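Local coordinates for protein serpin-12 (PDB 6CJ7) that probably inhibits serine proteases as a serpin and controls the prophenoloxidase activation system in the larval hemolymph of Manduca sexta, at residues A[20-31]-A[281-292]; A[73-81]-A[115-123]. All blocks are in the same frame, centred on the assembly; numbering follows the deposited sequence.

Contact 1. Residues A[20-31]-A[281-292]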
loop_
_atom_site.group_PDB
_atom_site.type_symbol
_atom_site.label_atom_id
_atom_site.label_comp_id
_atom_site.label_asym_id
_atom_site.label_seq_id
_atom_site.Cartn_x
_atom_site.Cartn_y
_atom_site.Cartn_z
ATOM N N PHE A 20 9.139 1.484 7.272
ATOM C CA PHE A 20 9.426 2.625 6.400
ATOM C C PHE A 20 8.172 3.061 5.646
ATOM O O PHE A 20 7.834 4.256 5.605
ATOM C CB PHE A 20 10.543 2.292 5.410
ATOM C CG PHE A 20 10.807 3.401 4.432
ATOM C CD1 PHE A 20 11.440 4.546 4.848
ATOM C CD2 PHE A 20 10.397 3.299 3.115
ATOM C CE1 PHE A 20 11.673 5.591 3.964
ATOM C CE2 PHE A 20 10.625 4.341 2.221
ATOM C CZ PHE A 20 11.271 5.479 2.655
ATOM N N GLY A 21 7.479 2.100 5.027
ATOM C CA GLY A 21 6.278 2.419 4.270
ATOM C C GLY A 21 5.171 3.010 5.126
ATOM O O GLY A 21 4.440 3.894 4.679
ATOM N N VAL A 22 5.015 2.518 6.364
ATOM C CA VAL A 22 4.031 3.129 7.265
ATOM C C VAL A 22 4.414 4.573 7.582
ATOM O O VAL A 22 3.551 5.463 7.609
ATOM C CB VAL A 22 3.872 2.291 8.545
ATOM C CG1 VAL A 22 2.905 2.963 9.515
ATOM C CG2 VAL A 22 3.351 0.918 8.202
ATOM N N ASN A 23 5.706 4.821 7.843
ATOM C CA ASN A 23 6.183 6.182 8.098
ATOM C C ASN A 23 5.908 7.095 6.905
ATOM O O ASN A 23 5.513 8.256 7.078
ATOM C CB ASN A 23 7.682 6.169 8.414
ATOM C CG ASN A 23 8.026 5.381 9.671
ATOM O OD1 ASN A 23 7.216 5.243 10.577
ATOM N ND2 ASN A 23 9.265 4.888 9.733
ATOM N N VAL A 24 6.119 6.588 5.686
ATOM C CA VAL A 24 5.823 7.373 4.488
ATOM C C VAL A 24 4.342 7.723 4.438
ATOM O O VAL A 24 3.965 8.878 4.195
ATOM C CB VAL A 24 6.265 6.621 3.222
ATOM C CG1 VAL A 24 5.712 7.317 1.963
ATOM C CG2 VAL A 24 7.815 6.553 3.161
ATOM N N PHE A 25 3.480 6.735 4.669
ATOM C CA PHE A 25 2.041 6.996 4.641
ATOM C C PHE A 25 1.657 8.050 5.667
ATOM O O PHE A 25 0.889 8.969 5.371
ATOM C CB PHE A 25 1.268 5.700 4.891
ATOM C CG PHE A 25 -0.235 5.890 4.938
ATOM C CD1 PHE A 25 -0.982 5.935 3.764
ATOM C CD2 PHE A 25 -0.888 6.031 6.151
ATOM C CE1 PHE A 25 -2.374 6.118 3.809
ATOM C CE2 PHE A 25 -2.283 6.228 6.204
ATOM C CZ PHE A 25 -3.017 6.261 5.032
ATOM N N LYS A 26 2.187 7.933 6.889
ATOM C CA LYS A 26 1.846 8.902 7.925
ATOM C C LYS A 26 2.355 10.289 7.570
ATOM O O LYS A 26 1.675 11.289 7.837
ATOM C CB LYS A 26 2.398 8.450 9.277
ATOM C CG LYS A 26 1.665 7.228 9.851
ATOM C CD LYS A 26 2.010 7.019 11.311
ATOM C CE LYS A 26 1.255 5.830 11.895
ATOM N NZ LYS A 26 1.398 5.821 13.383
ATOM N N GLN A 27 3.546 10.369 6.970
ATOM C CA GLN A 27 4.064 11.668 6.546
ATOM C C GLN A 27 3.153 12.303 5.504
ATOM O O GLN A 27 2.791 13.480 5.619
ATOM C CB GLN A 27 5.492 11.528 6.011
ATOM C CG GLN A 27 6.095 12.844 5.493
ATOM C CD GLN A 27 6.202 13.897 6.575
ATOM O OE1 GLN A 27 6.577 13.602 7.710
ATOM N NE2 GLN A 27 5.860 15.132 6.234
ATOM N N MET A 28 2.754 11.517 4.511
ATOM C CA MET A 28 1.865 12.002 3.461
ATOM C C MET A 28 0.518 12.466 4.019
ATOM O O MET A 28 -0.100 13.379 3.474
ATOM C CB MET A 28 1.650 10.921 2.401
ATOM C CG MET A 28 2.920 10.493 1.682
ATOM S SD MET A 28 2.646 9.130 0.535
ATOM C CE MET A 28 2.152 10.022 -0.938
ATOM N N ALA A 29 0.065 11.836 5.101
ATOM C CA ALA A 29 -1.210 12.199 5.708
ATOM C C ALA A 29 -1.165 13.557 6.404
ATOM O O ALA A 29 -2.188 14.244 6.479
ATOM C CB ALA A 29 -1.642 11.105 6.689
ATOM N N THR A 30 -0.004 13.969 6.920
ATOM C CA THR A 30 0.077 15.265 7.580
ATOM C C THR A 30 0.112 16.424 6.596
ATOM O O THR A 30 -0.079 17.573 7.014
ATOM C CB THR A 30 1.319 15.359 8.473
ATOM O OG1 THR A 30 2.494 15.456 7.654
ATOM C CG2 THR A 30 1.432 14.155 9.384
ATOM N N GLU A 31 0.350 16.159 5.310
ATOM C CA GLU A 31 0.591 17.217 4.335
ATOM C C GLU A 31 -0.597 17.507 3.432
ATOM O O GLU A 31 -0.559 18.488 2.680
ATOM C CB GLU A 31 1.786 16.859 3.454
ATOM C CG GLU A 31 3.088 16.749 4.200
ATOM C CD GLU A 31 4.159 16.100 3.361
ATOM O OE1 GLU A 31 3.927 15.914 2.146
ATOM O OE2 GLU A 31 5.226 15.772 3.912
ATOM N N ILE A 281 0.729 7.910 -7.045
ATOM C CA ILE A 281 1.587 8.711 -6.180
ATOM C C ILE A 281 2.989 8.808 -6.761
ATOM O O ILE A 281 3.627 7.790 -7.042
ATOM C CB ILE A 281 1.665 8.129 -4.762
ATOM C CG1 ILE A 281 0.277 8.058 -4.121
ATOM C CG2 ILE A 281 2.608 8.943 -3.931
ATOM C CD1 ILE A 281 0.285 7.262 -2.840
ATOM N N ASN A 282 3.472 10.039 -6.910
ATOM C CA ASN A 282 4.875 10.305 -7.184
ATOM C C ASN A 282 5.596 10.409 -5.843
ATOM O O ASN A 282 5.350 11.334 -5.065
ATOM C CB ASN A 282 4.994 11.582 -8.009
ATOM C CG ASN A 282 6.426 11.993 -8.272
ATOM O OD1 ASN A 282 7.383 11.479 -7.685
ATOM N ND2 ASN A 282 6.580 12.968 -9.163
ATOM N N LEU A 283 6.469 9.437 -5.565
ATOM C CA LEU A 283 7.093 9.332 -4.251
ATOM C C LEU A 283 8.314 10.229 -4.061
ATOM O O LEU A 283 8.840 10.295 -2.946
ATOM C CB LEU A 283 7.509 7.880 -3.980
ATOM C CG LEU A 283 6.329 6.916 -3.809
ATOM C CD1 LEU A 283 6.869 5.499 -3.856
ATOM C CD2 LEU A 283 5.589 7.158 -2.497
ATOM N N GLU A 284 8.789 10.921 -5.095
ATOM C CA GLU A 284 10.017 11.694 -4.909
ATOM C C GLU A 284 9.883 12.767 -3.831
ATOM O O GLU A 284 10.780 12.857 -2.978
ATOM C CB GLU A 284 10.472 12.287 -6.246
ATOM C CG GLU A 284 11.750 13.119 -6.123
ATOM C CD GLU A 284 12.092 13.879 -7.400
ATOM O OE1 GLU A 284 11.197 14.117 -8.240
ATOM O OE2 GLU A 284 13.262 14.239 -7.563
ATOM N N PRO A 285 8.819 13.588 -3.786
ATOM C CA PRO A 285 8.725 14.571 -2.692
ATOM C C PRO A 285 8.812 13.962 -1.301
ATOM O O PRO A 285 9.555 14.474 -0.448
ATOM C CB PRO A 285 7.362 15.236 -2.944
ATOM C CG PRO A 285 7.149 15.105 -4.396
ATOM C CD PRO A 285 7.733 13.767 -4.766
ATOM N N VAL A 286 8.061 12.890 -1.030
ATOM C CA VAL A 286 8.054 12.357 0.327
ATOM C C VAL A 286 9.355 11.616 0.622
ATOM O O VAL A 286 9.879 11.693 1.739
ATOM C CB VAL A 286 6.802 11.487 0.578
ATOM C CG1 VAL A 286 6.831 10.184 -0.204
ATOM C CG2 VAL A 286 6.634 11.214 2.074
ATOM N N LEU A 287 9.933 10.936 -0.375
ATOM C CA LEU A 287 11.193 10.247 -0.113
ATOM C C LEU A 287 12.317 11.241 0.154
ATOM O O LEU A 287 13.203 10.969 0.975
ATOM C CB LEU A 287 11.540 9.301 -1.270
ATOM C CG LEU A 287 10.578 8.112 -1.411
ATOM C CD1 LEU A 287 11.000 7.184 -2.548
ATOM C CD2 LEU A 287 10.490 7.348 -0.113
ATOM N N ASN A 288 12.270 12.419 -0.479
ATOM C CA ASN A 288 13.240 13.457 -0.162
ATOM C C ASN A 288 13.118 13.948 1.277
ATOM O O ASN A 288 14.096 14.469 1.821
ATOM C CB ASN A 288 13.079 14.648 -1.119
ATOM C CG ASN A 288 13.851 14.474 -2.423
ATOM O OD1 ASN A 288 14.885 13.809 -2.466
ATOM N ND2 ASN A 288 13.366 15.111 -3.488
ATOM N N LYS A 289 11.945 13.810 1.897
ATOM C CA LYS A 289 11.739 14.189 3.289
ATOM C C LYS A 289 12.068 13.072 4.270
ATOM O O LYS A 289 12.259 13.349 5.461
ATOM C CB LYS A 289 10.273 14.599 3.521
ATOM C CG LYS A 289 9.843 15.876 2.839
ATOM C CD LYS A 289 8.390 16.185 3.185
ATOM C CE LYS A 289 8.106 17.676 3.116
ATOM N NZ LYS A 289 6.690 17.981 3.458
ATOM N N MET A 290 12.147 11.827 3.805
ATOM C CA MET A 290 12.251 10.664 4.678
ATOM C C MET A 290 13.665 10.093 4.728
ATOM O O MET A 290 13.837 8.925 5.093
ATOM C CB MET A 290 11.272 9.575 4.236
ATOM C CG MET A 290 9.806 9.978 4.245
ATOM S SD MET A 290 9.197 10.416 5.877
ATOM C CE MET A 290 9.403 8.855 6.734
ATOM N N GLY A 291 14.664 10.869 4.321
ATOM C CA GLY A 291 16.052 10.501 4.542
ATOM C C GLY A 291 16.703 9.657 3.471
ATOM O O GLY A 291 17.781 9.098 3.721
ATOM N N VAL A 292 16.104 9.543 2.285
ATOM C CA VAL A 292 16.718 8.740 1.231
ATOM C C VAL A 292 16.894 9.586 -0.024
ATOM O O VAL A 292 16.832 9.072 -1.146
ATOM C CB VAL A 292 15.904 7.464 0.937
ATOM C CG1 VAL A 292 15.919 6.532 2.146
ATOM C CG2 VAL A 292 14.477 7.797 0.561
#
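Val-286 and Val-24 form the apolar centre of this contact, CG1 to CG1 at 3.8 Å, where the first long helix of the serpin fold, 20-31, packs across the short helix 284-289 that follows the end of strand 265-282. The axes pass 10.3 Å apart at 110°, and the short, branched valines fill the space between the helices with methyl groups. The second methyl of Val-286, CG2, lies against CG of both Gln-27 and Met-28. Beyond it the flexible Met-28 meets Ile-281 tip to tip, CE to CG2 at a tight 3.2 Å. On the other flank Leu-287 CD2 comes to the edge of the Phe-20 ring, 3.4 Å from CZ, while Val-24 CG2 lies over one face of that ring, toward its rim. In Met-290 the bend at chi2 (-62°) sets SD beside Gln-27 CB at 3.9 Å, and the one at chi3 turns CE to Asn-23 CB at 3.6 Å. Replacing Met-290 by an alanine would probably open a gap between the helix and the turn, taking the thioether from beside Gln-27 and the methyl from Asn-23 CB. Long polar residues suit the solvent rim: the extended Lys-289 meets Glu-31 in a salt bridge, its NZ 2.7 Å from OE2 and standing above the carboxylate plane, 80° out of it.

Contact 2. Residues A[73-81]-A[115-123]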
loop_
_atom_site.group_PDB
_atom_site.type_symbol
_atom_site.label_atom_id
_atom_site.label_comp_id
_atom_site.label_asym_id
_atom_site.label_seq_id
_atom_site.Cartn_x
_atom_site.Cartn_y
_atom_site.Cartn_z
ATOM N N SER A 73 16.414 -7.845 4.372
ATOM C CA SER A 73 15.243 -7.429 3.603
ATOM C C SER A 73 14.967 -8.413 2.467
ATOM O O SER A 73 13.808 -8.726 2.180
ATOM C CB SER A 73 15.402 -5.997 3.069
ATOM O OG SER A 73 16.368 -5.877 2.052
ATOM N N ALA A 74 16.020 -8.980 1.865
ATOM C CA ALA A 74 15.828 -9.943 0.784
ATOM C C ALA A 74 15.173 -11.217 1.300
ATOM O O ALA A 74 14.288 -11.780 0.644
ATOM C CB ALA A 74 17.176 -10.253 0.119
ATOM N N GLU A 75 15.601 -11.685 2.474
ATOM C CA GLU A 75 15.028 -12.898 3.045
ATOM C C GLU A 75 13.585 -12.674 3.465
ATOM O O GLU A 75 12.729 -13.545 3.259
ATOM C CB GLU A 75 15.855 -13.364 4.238
ATOM C CG GLU A 75 17.111 -14.110 3.845
ATOM C CD GLU A 75 16.848 -15.180 2.793
ATOM O OE1 GLU A 75 16.031 -16.090 3.046
ATOM O OE2 GLU A 75 17.453 -15.109 1.706
ATOM N N ILE A 76 13.307 -11.524 4.082
ATOM C CA ILE A 76 11.957 -11.250 4.563
ATOM C C ILE A 76 10.989 -11.171 3.395
ATOM O O ILE A 76 9.926 -11.801 3.404
ATOM C CB ILE A 76 11.937 -9.965 5.408
ATOM C CG1 ILE A 76 12.486 -10.256 6.806
ATOM C CG2 ILE A 76 10.519 -9.375 5.484
ATOM C CD1 ILE A 76 12.954 -9.027 7.543
ATOM N N PHE A 77 11.343 -10.414 2.355
ATOM C CA PHE A 77 10.364 -10.236 1.295
ATOM C C PHE A 77 10.265 -11.444 0.381
ATOM O O PHE A 77 9.196 -11.665 -0.201
ATOM C CB PHE A 77 10.645 -8.940 0.535
ATOM C CG PHE A 77 10.295 -7.732 1.342
ATOM C CD1 PHE A 77 8.970 -7.445 1.631
ATOM C CD2 PHE A 77 11.280 -6.941 1.900
ATOM C CE1 PHE A 77 8.634 -6.353 2.404
ATOM C CE2 PHE A 77 10.946 -5.855 2.684
ATOM C CZ PHE A 77 9.627 -5.560 2.933
ATOM N N LYS A 78 11.306 -12.281 0.297
ATOM C CA LYS A 78 11.119 -13.540 -0.407
ATOM C C LYS A 78 10.013 -14.351 0.251
ATOM O O LYS A 78 9.143 -14.901 -0.437
ATOM C CB LYS A 78 12.426 -14.342 -0.459
ATOM C CG LYS A 78 12.299 -15.656 -1.235
ATOM C CD LYS A 78 13.658 -16.338 -1.386
ATOM C CE LYS A 78 13.515 -17.695 -2.039
ATOM N NZ LYS A 78 13.350 -18.766 -1.013
ATOM N N LYS A 79 9.999 -14.394 1.586
ATOM C CA LYS A 79 8.995 -15.203 2.271
ATOM C C LYS A 79 7.619 -14.560 2.187
ATOM O O LYS A 79 6.618 -15.261 2.013
ATOM C CB LYS A 79 9.380 -15.435 3.725
ATOM C CG LYS A 79 8.594 -16.581 4.331
ATOM C CD LYS A 79 8.854 -16.768 5.810
ATOM C CE LYS A 79 7.845 -17.746 6.372
ATOM N NZ LYS A 79 6.471 -17.330 5.958
ATOM N N VAL A 80 7.541 -13.226 2.310
ATOM C CA VAL A 80 6.245 -12.558 2.179
ATOM C C VAL A 80 5.642 -12.847 0.816
ATOM O O VAL A 80 4.442 -13.151 0.687
ATOM C CB VAL A 80 6.400 -11.043 2.418
ATOM C CG1 VAL A 80 5.097 -10.308 2.049
ATOM C CG2 VAL A 80 6.801 -10.774 3.861
ATOM N N ASN A 81 6.465 -12.767 -0.224
ATOM C CA ASN A 81 5.975 -13.045 -1.565
ATOM C C ASN A 81 5.608 -14.516 -1.733
ATOM O O ASN A 81 4.627 -14.833 -2.408
ATOM C CB ASN A 81 7.011 -12.608 -2.591
ATOM C CG ASN A 81 6.945 -11.116 -2.861
ATOM O OD1 ASN A 81 5.855 -10.566 -3.019
ATOM N ND2 ASN A 81 8.104 -10.450 -2.901
ATOM N N ALA A 115 15.929 -9.501 -7.869
ATOM C CA ALA A 115 14.628 -8.904 -8.168
ATOM C C ALA A 115 13.571 -9.969 -8.390
ATOM O O ALA A 115 12.483 -9.923 -7.804
ATOM C CB ALA A 115 14.738 -8.037 -9.420
ATOM N N VAL A 116 13.890 -10.939 -9.248
ATOM C CA VAL A 116 12.943 -11.977 -9.645
ATOM C C VAL A 116 12.745 -12.990 -8.528
ATOM O O VAL A 116 11.612 -13.374 -8.218
ATOM C CB VAL A 116 13.427 -12.645 -10.945
ATOM C CG1 VAL A 116 12.529 -13.835 -11.305
ATOM C CG2 VAL A 116 13.480 -11.635 -12.086
ATOM N N ASN A 117 13.832 -13.415 -7.885
ATOM C CA ASN A 117 13.753 -14.520 -6.935
ATOM C C ASN A 117 13.271 -14.104 -5.546
ATOM O O ASN A 117 12.791 -14.964 -4.797
ATOM C CB ASN A 117 15.115 -15.201 -6.808
ATOM C CG ASN A 117 15.566 -15.855 -8.103
ATOM O OD1 ASN A 117 14.746 -16.250 -8.933
ATOM N ND2 ASN A 117 16.878 -15.980 -8.278
ATOM N N ASN A 118 13.390 -12.828 -5.173
ATOM C CA ASN A 118 13.068 -12.398 -3.816
ATOM C C ASN A 118 12.001 -11.325 -3.738
ATOM O O ASN A 118 11.231 -11.323 -2.777
ATOM C CB ASN A 118 14.325 -11.868 -3.093
ATOM C CG ASN A 118 15.335 -12.947 -2.806
ATOM O OD1 ASN A 118 15.655 -13.230 -1.633
ATOM N ND2 ASN A 118 15.860 -13.560 -3.861
ATOM N N PHE A 119 11.943 -10.412 -4.708
ATOM C CA PHE A 119 11.108 -9.222 -4.599
ATOM C C PHE A 119 9.910 -9.213 -5.547
ATOM O O PHE A 119 9.196 -8.198 -5.613
ATOM C CB PHE A 119 11.982 -7.979 -4.798
ATOM C CG PHE A 119 12.908 -7.718 -3.642
ATOM C CD1 PHE A 119 14.234 -8.137 -3.674
ATOM C CD2 PHE A 119 12.444 -7.117 -2.491
ATOM C CE1 PHE A 119 15.078 -7.914 -2.588
ATOM C CE2 PHE A 119 13.284 -6.893 -1.416
ATOM C CZ PHE A 119 14.601 -7.306 -1.456
ATOM N N ASP A 120 9.638 -10.318 -6.248
ATOM C CA ASP A 120 8.548 -10.371 -7.227
ATOM C C ASP A 120 8.616 -9.153 -8.154
ATOM O O ASP A 120 7.631 -8.457 -8.417
ATOM C CB ASP A 120 7.195 -10.472 -6.525
ATOM C CG ASP A 120 6.039 -10.616 -7.496
ATOM O OD1 ASP A 120 6.206 -11.277 -8.544
ATOM O OD2 ASP A 120 4.974 -10.035 -7.217
ATOM N N SER A 121 9.823 -8.876 -8.623
ATOM C CA SER A 121 10.086 -7.670 -9.396
ATOM C C SER A 121 11.000 -8.065 -10.550
ATOM O O SER A 121 11.135 -9.250 -10.878
ATOM C CB SER A 121 10.670 -6.578 -8.490
ATOM O OG SER A 121 10.773 -5.332 -9.173
ATOM N N ASP A 122 11.631 -7.077 -11.179
ATOM C CA ASP A 122 12.486 -7.356 -12.323
ATOM C C ASP A 122 13.351 -6.135 -12.580
ATOM O O ASP A 122 13.139 -5.066 -12.010
ATOM C CB ASP A 122 11.657 -7.696 -13.563
ATOM C CG ASP A 122 12.339 -8.682 -14.482
ATOM O OD1 ASP A 122 13.573 -8.874 -14.366
ATOM O OD2 ASP A 122 11.629 -9.259 -15.338
ATOM N N LEU A 123 14.352 -6.319 -13.434
ATOM C CA LEU A 123 15.152 -5.222 -13.958
ATOM C C LEU A 123 15.029 -5.276 -15.474
ATOM O O LEU A 123 15.498 -6.231 -16.101
ATOM C CB LEU A 123 16.602 -5.340 -13.490
ATOM C CG LEU A 123 17.568 -4.198 -13.808
ATOM C CD1 LEU A 123 17.023 -2.868 -13.369
ATOM C CD2 LEU A 123 18.910 -4.458 -13.135
HETATM O O HOH W 1 4.963 -8.472 -4.698
#
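Asn-81 and Asn-118 are joined by a hydrogen bond where, in this serpin, helix 70-85 packs on the turn between helix 109-118 and strand 123-126: ND2 of Asn-81 donates to the backbone O of Asn-118 at 3.2 Å. The bond is fairly straight (159° at the hydrogen), and the acceptor lies almost in the plane of the donating amide. Asparagine, short and carrying an N-H donor, suits a place beside a backbone carbonyl of the neighbouring segment. The same carbonyl O is 3.2 Å from CA of Lys-78 in a C-H...O contact, and the backbones come close, with CA of Lys-78 and CA of Asn-118 4.1 Å apart. Lys-78 lays CB against Asn-118 CA and the rest of its chain past the backbone O of Asn-117 before NZ reaches Glu-82 in a salt bridge. Next to this polar seam the Phe-119 ring meets the helix obliquely, CZ to Ala-74 CA at 3.7 Å and CE2 to Phe-77 CB at 3.9 Å. The small Ala-74 leaves room for the ring, which also rests on Met-49 of helix 40-51.

The chain turn behind Asn-118 sets these groups in place. Ala-115 O accepts from Phe-119 N and Ser-121 N, which approach from opposite faces of its plane, and Asp-120 takes left-handed backbone angles (48°/46°). Asn-97 binds the backbone O of Asp-120. One water donates both to Asn-81 OD1 at 2.8 Å and to Asp-120 OD2. Asn-81 therefore uses both ends of its amide, its N-H on the Asn-118 carbonyl and its oxygen on the water, which should fix its rotation and tie helix 70-85 to the turn.

The centres of the two contacts are 22 Å apart and their nearest atoms about 8 Å, without touching. Both segments of contact 2 fall, in chain order, between 20-31 and 281-292: contact 1 joins a helix near the N-terminal end to a segment about 250 residues later, while contact 2 joins segments 34 residues apart. Helix 40-51 lies between them: Phe-20 packs on its Ile-43 and Leu-47, while Phe-77 and Phe-119 meet Thr-44, Ile-45 and Met-49. Strands 265-282 and 123-126, next to the respective contacts, are linked through 317-326, 165-174 and 92-102. In serpins this sheet opens to take up the reactive loop; here 165-174 still pairs with 317-326, consistent with a reactive loop that is not inserted.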